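Oxidoreductase, short chain dehydrogenase/reductase family protein (Bifidobacterium adolescentis L2-32, PDB 6OW4) is an NADH-dependent 20beta-hydroxysteroid dehydrogenase of the short-chain dehydrogenase/reductase family, an oxidoreductase that binds its dinucleotide on a Rossmann fold. Local coordinates at residues A59-L73 and M87-D101. Numbering follows the deposited sequence.
Sequences AALAQAGADVALVDL and MSERFGTNVIALTCD. With NAD (nicotinamide-adenine-dinucleotide), chain N.
With CG of Gln63 anti to the backbone N (chi1 -163°) and the chain extended beyond it, the glutamine runs out over one face of the Phe91 ring. In this Rossmann fold the two residues join helix 52-63 to helix 77-91, the helix of the right-handed beta-alpha-beta crossover from strand 66-72 to the parallel strand 96-99. Gln63 CB stands 4.1 Å from the centroid of the Phe91 ring in a CH-pi contact, offset toward the rim, while Arg90 CB covers the opposite face. The glutamine amide, its plane 44° from that of the ring, passes by CE1, with NE2 hydrogen-bonded to Tyr31 O and OE1 to Ile33 N, both of the second subunit. Nearby, Ala62 CB meets Phe91 CD2 at 3.8 Å and also reaches Val95 CG2. Val95 CG1 then packs against Leu70 CG at 3.9 Å, on the side covered by helix 77-91, whereas Ala69 and Leu98 face helix 105-119. Between the strands, Leu70 is gripped through both its backbone polar atoms: its N donates to Ile96 O at 2.9 Å, and its O accepts from Leu98 N. At the C-terminal edge of the parallel sheet, Asp72 receives the adenosine ribose hydroxyls O2B on OD1 and O3B on OD2, each at 2.5 Å, and the anti lone pair of OD1 accepts Leu73 N, which helps fix the carboxylate's rotation; Ala50 N also binds OD2. Were an alanine to stand here, the loss of both carboxylate oxygens is likely to leave the two ribose hydroxyls, Leu73 N and Ala50 N without these acceptors. Leu73 packs against the adenine, its CD2 lying 3.3 Å from NAD N1A; Asp101, whose OD1 is hydrogen-bonded to Thr103 OG1, brings OD2 to 3.9 Å from Leu73 CD2.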
loop_
_atom_site.group_PDB
_atom_site.type_symbol
_atom_site.label_atom_id
_atom_site.label_comp_id
_atom_site.label_asym_id
_atom_site.label_seq_id
_atom_site.Cartn_x
_atom_site.Cartn_y
_atom_site.Cartn_z
ATOM N N ALA F 59 25.379 7.998 -16.893
ATOM C CA ALA F 59 26.361 9.100 -16.747
ATOM C C ALA F 59 26.694 9.319 -15.265
ATOM O O ALA F 59 27.882 9.533 -14.953
ATOM C CB ALA F 59 25.826 10.361 -17.381
ATOM N N ALA F 60 25.680 9.274 -14.393
ATOM C CA ALA F 60 25.816 9.437 -12.926
ATOM C C ALA F 60 26.605 8.257 -12.344
ATOM O O ALA F 60 27.461 8.492 -11.469
ATOM C CB ALA F 60 24.455 9.558 -12.285
ATOM N N LEU F 61 26.323 7.039 -12.816
ATOM C CA LEU F 61 27.010 5.792 -12.382
ATOM C C LEU F 61 28.476 5.822 -12.834
ATOM O O LEU F 61 29.331 5.338 -12.070
ATOM C CB LEU F 61 26.266 4.584 -12.957
ATOM C CG LEU F 61 24.873 4.348 -12.375
ATOM C CD1 LEU F 61 24.016 3.527 -13.326
ATOM C CD2 LEU F 61 24.956 3.680 -11.011
ATOM N N ALA F 62 28.750 6.384 -14.018
ATOM C CA ALA F 62 30.108 6.534 -14.595
ATOM C C ALA F 62 30.932 7.515 -13.751
ATOM O O ALA F 62 32.117 7.221 -13.491
ATOM C CB ALA F 62 30.019 6.988 -16.032
ATOM N N GLN F 63 30.322 8.630 -13.334
ATOM C CA GLN F 63 30.988 9.712 -12.557
ATOM C C GLN F 63 31.311 9.216 -11.143
ATOM O O GLN F 63 32.343 9.650 -10.594
ATOM C CB GLN F 63 30.110 10.963 -12.509
ATOM C CG GLN F 63 30.874 12.211 -12.095
ATOM C CD GLN F 63 30.096 13.469 -12.380
ATOM O OE1 GLN F 63 28.867 13.482 -12.354
ATOM N NE2 GLN F 63 30.814 14.546 -12.656
ATOM N N ALA F 64 30.462 8.350 -10.579
ATOM C CA ALA F 64 30.702 7.626 -9.307
ATOM C C ALA F 64 31.867 6.641 -9.484
ATOM O O ALA F 64 32.442 6.227 -8.460
ATOM C CB ALA F 64 29.445 6.921 -8.863
ATOM N N GLY F 65 32.173 6.267 -10.735
ATOM C CA GLY F 65 33.384 5.520 -11.130
ATOM C C GLY F 65 33.083 4.077 -11.499
ATOM O O GLY F 65 33.882 3.203 -11.118
ATOM N N ALA F 66 31.989 3.835 -12.234
ATOM C CA ALA F 66 31.499 2.490 -12.617
ATOM C C ALA F 66 31.605 2.296 -14.134
ATOM O O ALA F 66 31.319 3.255 -14.876
ATOM C CB ALA F 66 30.074 2.308 -12.159
ATOM N N ASP F 67 31.988 1.091 -14.567
ATOM C CA ASP F 67 31.915 0.655 -15.988
ATOM C C ASP F 67 30.440 0.425 -16.333
ATOM O O ASP F 67 29.786 -0.356 -15.613
ATOM C CB ASP F 67 32.762 -0.597 -16.235
ATOM C CG ASP F 67 34.236 -0.424 -15.907
ATOM O OD1 ASP F 67 34.697 0.735 -15.855
ATOM O OD2 ASP F 67 34.914 -1.452 -15.706
ATOM N N VAL F 68 29.938 1.090 -17.379
ATOM C CA VAL F 68 28.497 1.072 -17.773
ATOM C C VAL F 68 28.385 0.677 -19.251
ATOM O O VAL F 68 28.925 1.407 -20.104
ATOM C CB VAL F 68 27.815 2.428 -17.504
ATOM C CG1 VAL F 68 26.298 2.305 -17.535
ATOM C CG2 VAL F 68 28.268 3.047 -16.190
ATOM N N ALA F 69 27.707 -0.439 -19.535
ATOM C CA ALA F 69 27.276 -0.839 -20.893
ATOM C C ALA F 69 25.953 -0.131 -21.206
ATOM O O ALA F 69 24.983 -0.352 -20.459
ATOM C CB ALA F 69 27.139 -2.337 -20.981
ATOM N N LEU F 70 25.934 0.708 -22.246
ATOM C CA LEU F 70 24.737 1.473 -22.687
ATOM C C LEU F 70 23.934 0.599 -23.658
ATOM O O LEU F 70 24.397 0.398 -24.797
ATOM C CB LEU F 70 25.178 2.787 -23.340
ATOM C CG LEU F 70 26.135 3.652 -22.520
ATOM C CD1 LEU F 70 26.429 4.959 -23.239
ATOM C CD2 LEU F 70 25.585 3.924 -21.128
ATOM N N VAL F 71 22.785 0.091 -23.205
ATOM C CA VAL F 71 21.943 -0.895 -23.943
ATOM C C VAL F 71 20.680 -0.190 -24.450
ATOM O O VAL F 71 19.992 0.456 -23.638
ATOM C CB VAL F 71 21.605 -2.109 -23.056
ATOM C CG1 VAL F 71 20.748 -3.130 -23.792
ATOM C CG2 VAL F 71 22.861 -2.764 -22.498
ATOM N N ASP F 72 20.404 -0.309 -25.752
ATOM C CA ASP F 72 19.166 0.192 -26.408
ATOM C C ASP F 72 19.009 -0.520 -27.760
ATOM O O ASP F 72 19.801 -1.445 -28.039
ATOM C CB ASP F 72 19.189 1.719 -26.533
ATOM C CG ASP F 72 17.808 2.357 -26.509
ATOM O OD1 ASP F 72 16.967 1.958 -27.336
ATOM O OD2 ASP F 72 17.580 3.236 -25.658
ATOM N N LEU F 73 18.022 -0.109 -28.561
ATOM C CA LEU F 73 17.653 -0.755 -29.849
ATOM C C LEU F 73 18.831 -0.706 -30.821
ATOM O O LEU F 73 19.652 0.209 -30.763
ATOM C CB LEU F 73 16.431 -0.040 -30.433
ATOM C CG LEU F 73 15.116 -0.273 -29.693
ATOM C CD1 LEU F 73 14.045 0.691 -30.177
ATOM C CD2 LEU F 73 14.649 -1.712 -29.852
ATOM N N MET F 87 31.024 9.882 -22.373
ATOM C CA MET F 87 31.001 9.542 -20.924
ATOM C C MET F 87 32.353 8.952 -20.502
ATOM O O MET F 87 32.752 9.174 -19.343
ATOM C CB MET F 87 29.891 8.534 -20.610
ATOM C CG MET F 87 28.501 9.128 -20.698
ATOM S SD MET F 87 27.221 7.974 -20.154
ATOM C CE MET F 87 25.795 8.665 -20.992
ATOM N N SER F 88 33.024 8.225 -21.402
ATOM C CA SER F 88 34.336 7.572 -21.154
ATOM C C SER F 88 35.415 8.636 -20.918
ATOM O O SER F 88 36.134 8.528 -19.908
ATOM C CB SER F 88 34.716 6.643 -22.282
ATOM O OG SER F 88 33.847 5.522 -22.334
ATOM N N GLU F 89 35.518 9.624 -21.814
ATOM C CA GLU F 89 36.563 10.685 -21.766
ATOM C C GLU F 89 36.267 11.660 -20.617
ATOM O O GLU F 89 37.237 12.192 -20.041
ATOM C CB GLU F 89 36.674 11.406 -23.114
ATOM C CG GLU F 89 35.477 12.276 -23.460
ATOM C CD GLU F 89 35.554 12.959 -24.815
ATOM O OE1 GLU F 89 36.671 13.078 -25.359
ATOM O OE2 GLU F 89 34.493 13.369 -25.325
ATOM N N ARG F 90 34.986 11.882 -20.295
ATOM C CA ARG F 90 34.537 12.857 -19.260
ATOM C C ARG F 90 34.895 12.351 -17.857
ATOM O O ARG F 90 35.419 13.157 -17.064
ATOM C CB ARG F 90 33.029 13.117 -19.363
ATOM C CG ARG F 90 32.653 14.209 -20.354
ATOM C CD ARG F 90 31.161 14.481 -20.389
ATOM N NE ARG F 90 30.821 15.538 -21.335
ATOM C CZ ARG F 90 30.848 16.846 -21.077
ATOM N NH1 ARG F 90 31.193 17.297 -19.882
ATOM N NH2 ARG F 90 30.516 17.707 -22.025
ATOM N N PHE F 91 34.614 11.077 -17.564
ATOM C CA PHE F 91 34.724 10.474 -16.207
ATOM C C PHE F 91 35.781 9.362 -16.182
ATOM O O PHE F 91 35.870 8.665 -15.152
ATOM C CB PHE F 91 33.352 9.963 -15.761
ATOM C CG PHE F 91 32.225 10.921 -16.050
ATOM C CD1 PHE F 91 32.256 12.217 -15.557
ATOM C CD2 PHE F 91 31.142 10.536 -16.827
ATOM C CE1 PHE F 91 31.226 13.105 -15.828
ATOM C CE2 PHE F 91 30.112 11.424 -17.096
ATOM C CZ PHE F 91 30.155 12.707 -16.596
ATOM N N GLY F 92 36.563 9.216 -17.259
ATOM C CA GLY F 92 37.679 8.253 -17.361
ATOM C C GLY F 92 37.272 6.859 -16.917
ATOM O O GLY F 92 37.929 6.322 -16.005
ATOM N N THR F 93 36.226 6.299 -17.530
ATOM C CA THR F 93 35.656 4.965 -17.193
ATOM C C THR F 93 35.400 4.162 -18.472
ATOM O O THR F 93 35.257 4.784 -19.544
ATOM C CB THR F 93 34.356 5.098 -16.393
ATOM O OG1 THR F 93 34.410 6.293 -15.612
ATOM C CG2 THR F 93 34.113 3.912 -15.488
ATOM N N ASN F 94 35.333 2.831 -18.352
ATOM C CA ASN F 94 35.004 1.905 -19.470
ATOM C C ASN F 94 33.483 1.910 -19.673
ATOM O O ASN F 94 32.804 1.006 -19.137
ATOM C CB ASN F 94 35.558 0.497 -19.232
ATOM C CG ASN F 94 35.306 -0.442 -20.394
ATOM O OD1 ASN F 94 35.269 -0.017 -21.547
ATOM N ND2 ASN F 94 35.129 -1.720 -20.102
ATOM N N VAL F 95 32.979 2.908 -20.405
ATOM C CA VAL F 95 31.548 3.028 -20.813
ATOM C C VAL F 95 31.437 2.556 -22.267
ATOM O O VAL F 95 31.848 3.315 -23.167
ATOM C CB VAL F 95 31.021 4.466 -20.633
ATOM C CG1 VAL F 95 29.528 4.564 -20.910
ATOM C CG2 VAL F 95 31.339 5.017 -19.250
ATOM N N ILE F 96 30.928 1.337 -22.478
ATOM C CA ILE F 96 30.788 0.689 -23.817
ATOM C C ILE F 96 29.333 0.822 -24.285
ATOM O O ILE F 96 28.494 1.297 -23.495
ATOM C CB ILE F 96 31.250 -0.784 -23.774
ATOM C CG1 ILE F 96 30.287 -1.676 -22.983
ATOM C CG2 ILE F 96 32.674 -0.880 -23.242
ATOM C CD1 ILE F 96 30.503 -3.158 -23.198
ATOM N N ALA F 97 29.061 0.411 -25.526
ATOM C CA ALA F 97 27.720 0.396 -26.156
ATOM C C ALA F 97 27.410 -1.019 -26.657
ATOM O O ALA F 97 28.255 -1.592 -27.375
ATOM C CB ALA F 97 27.669 1.399 -27.282
ATOM N N LEU F 98 26.246 -1.557 -26.277
ATOM C CA LEU F 98 25.742 -2.888 -26.712
ATOM C C LEU F 98 24.260 -2.763 -27.076
ATOM O O LEU F 98 23.461 -2.452 -26.179
ATOM C CB LEU F 98 25.942 -3.901 -25.580
ATOM C CG LEU F 98 27.393 -4.241 -25.241
ATOM C CD1 LEU F 98 27.469 -5.033 -23.946
ATOM C CD2 LEU F 98 28.056 -5.011 -26.375
ATOM N N THR F 99 23.918 -2.994 -28.345
ATOM C CA THR F 99 22.522 -2.999 -28.852
ATOM C C THR F 99 21.871 -4.342 -28.505
ATOM O O THR F 99 22.557 -5.376 -28.621
ATOM C CB THR F 99 22.475 -2.723 -30.359
ATOM O OG1 THR F 99 23.283 -3.701 -31.018
ATOM C CG2 THR F 99 22.957 -1.335 -30.719
ATOM N N CYS F 100 20.602 -4.319 -28.092
ATOM C CA CYS F 100 19.786 -5.532 -27.821
ATOM C C CYS F 100 18.300 -5.165 -27.765
ATOM O O CYS F 100 17.893 -4.466 -26.819
ATOM C CB CYS F 100 20.206 -6.202 -26.518
ATOM S SG CYS F 100 19.081 -7.525 -25.999
ATOM N N ASP F 101 17.529 -5.621 -28.754
ATOM C CA ASP F 101 16.044 -5.647 -28.703
ATOM C C ASP F 101 15.641 -6.649 -27.613
ATOM O O ASP F 101 15.912 -7.851 -27.787
ATOM C CB ASP F 101 15.459 -5.978 -30.079
ATOM C CG ASP F 101 13.957 -6.201 -30.075
ATOM O OD1 ASP F 101 13.533 -7.303 -29.678
ATOM O OD2 ASP F 101 13.225 -5.272 -30.468
HETATM P PA NAD N . 12.346 7.121 -23.633
HETATM O O1A NAD N . 11.256 6.672 -24.551
HETATM O O2A NAD N . 13.391 7.925 -24.419
HETATM O O5B NAD N . 13.071 5.886 -22.942
HETATM C C5B NAD N . 12.693 4.546 -23.258
HETATM C C4B NAD N . 13.922 3.847 -23.906
HETATM O O4B NAD N . 13.633 2.308 -23.903
HETATM C C3B NAD N . 14.106 4.200 -25.109
HETATM O O3B NAD N . 15.495 4.629 -25.351
HETATM C C2B NAD N . 13.779 2.872 -26.054
HETATM O O2B NAD N . 14.640 2.869 -27.231
HETATM C C1B NAD N . 14.001 1.856 -25.320
HETATM N N9A NAD N . 13.112 0.728 -25.748
HETATM C C8A NAD N . 11.789 0.518 -25.944
HETATM N N7A NAD N . 11.623 -0.763 -26.362
HETATM C C5A NAD N . 12.841 -1.339 -26.426
HETATM C C6A NAD N . 13.232 -2.633 -26.795
HETATM N N6A NAD N . 12.567 -3.816 -27.234
HETATM N N1A NAD N . 14.542 -2.973 -26.774
HETATM C C2A NAD N . 15.491 -2.055 -26.393
HETATM N N3A NAD N . 15.105 -0.771 -26.026
HETATM C C4A NAD N . 13.776 -0.424 -26.047
HETATM O O3 NAD N . 11.688 8.072 -22.461
HETATM P PN NAD N . 12.071 7.962 -20.899
HETATM O O1N NAD N . 11.347 9.049 -20.157
HETATM O O2N NAD N . 13.582 8.136 -20.736
HETATM O O5D NAD N . 11.583 6.549 -20.340
HETATM C C5D NAD N . 12.494 5.644 -19.735
HETATM C C4D NAD N . 11.718 4.692 -18.787
HETATM O O4D NAD N . 11.173 5.380 -17.823
HETATM C C3D NAD N . 10.583 4.001 -19.520
HETATM O O3D NAD N . 10.549 2.675 -19.178
HETATM C C2D NAD N . 9.302 4.733 -19.023
HETATM O O2D NAD N . 8.156 3.788 -19.133
HETATM C C1D NAD N . 9.586 5.054 -17.807
HETATM N N1N NAD N . 8.872 6.228 -17.295
HETATM C C2N NAD N . 9.141 7.497 -17.791
HETATM C C3N NAD N . 8.453 8.614 -17.291
HETATM C C7N NAD N . 8.734 10.033 -17.840
HETATM O O7N NAD N . 7.849 10.869 -17.831
HETATM N N7N NAD N . 10.013 10.383 -18.354
HETATM C C4N NAD N . 7.509 8.450 -16.296
HETATM C C5N NAD N . 7.240 7.186 -15.793
HETATM C C6N NAD N . 7.935 6.077 -16.294
#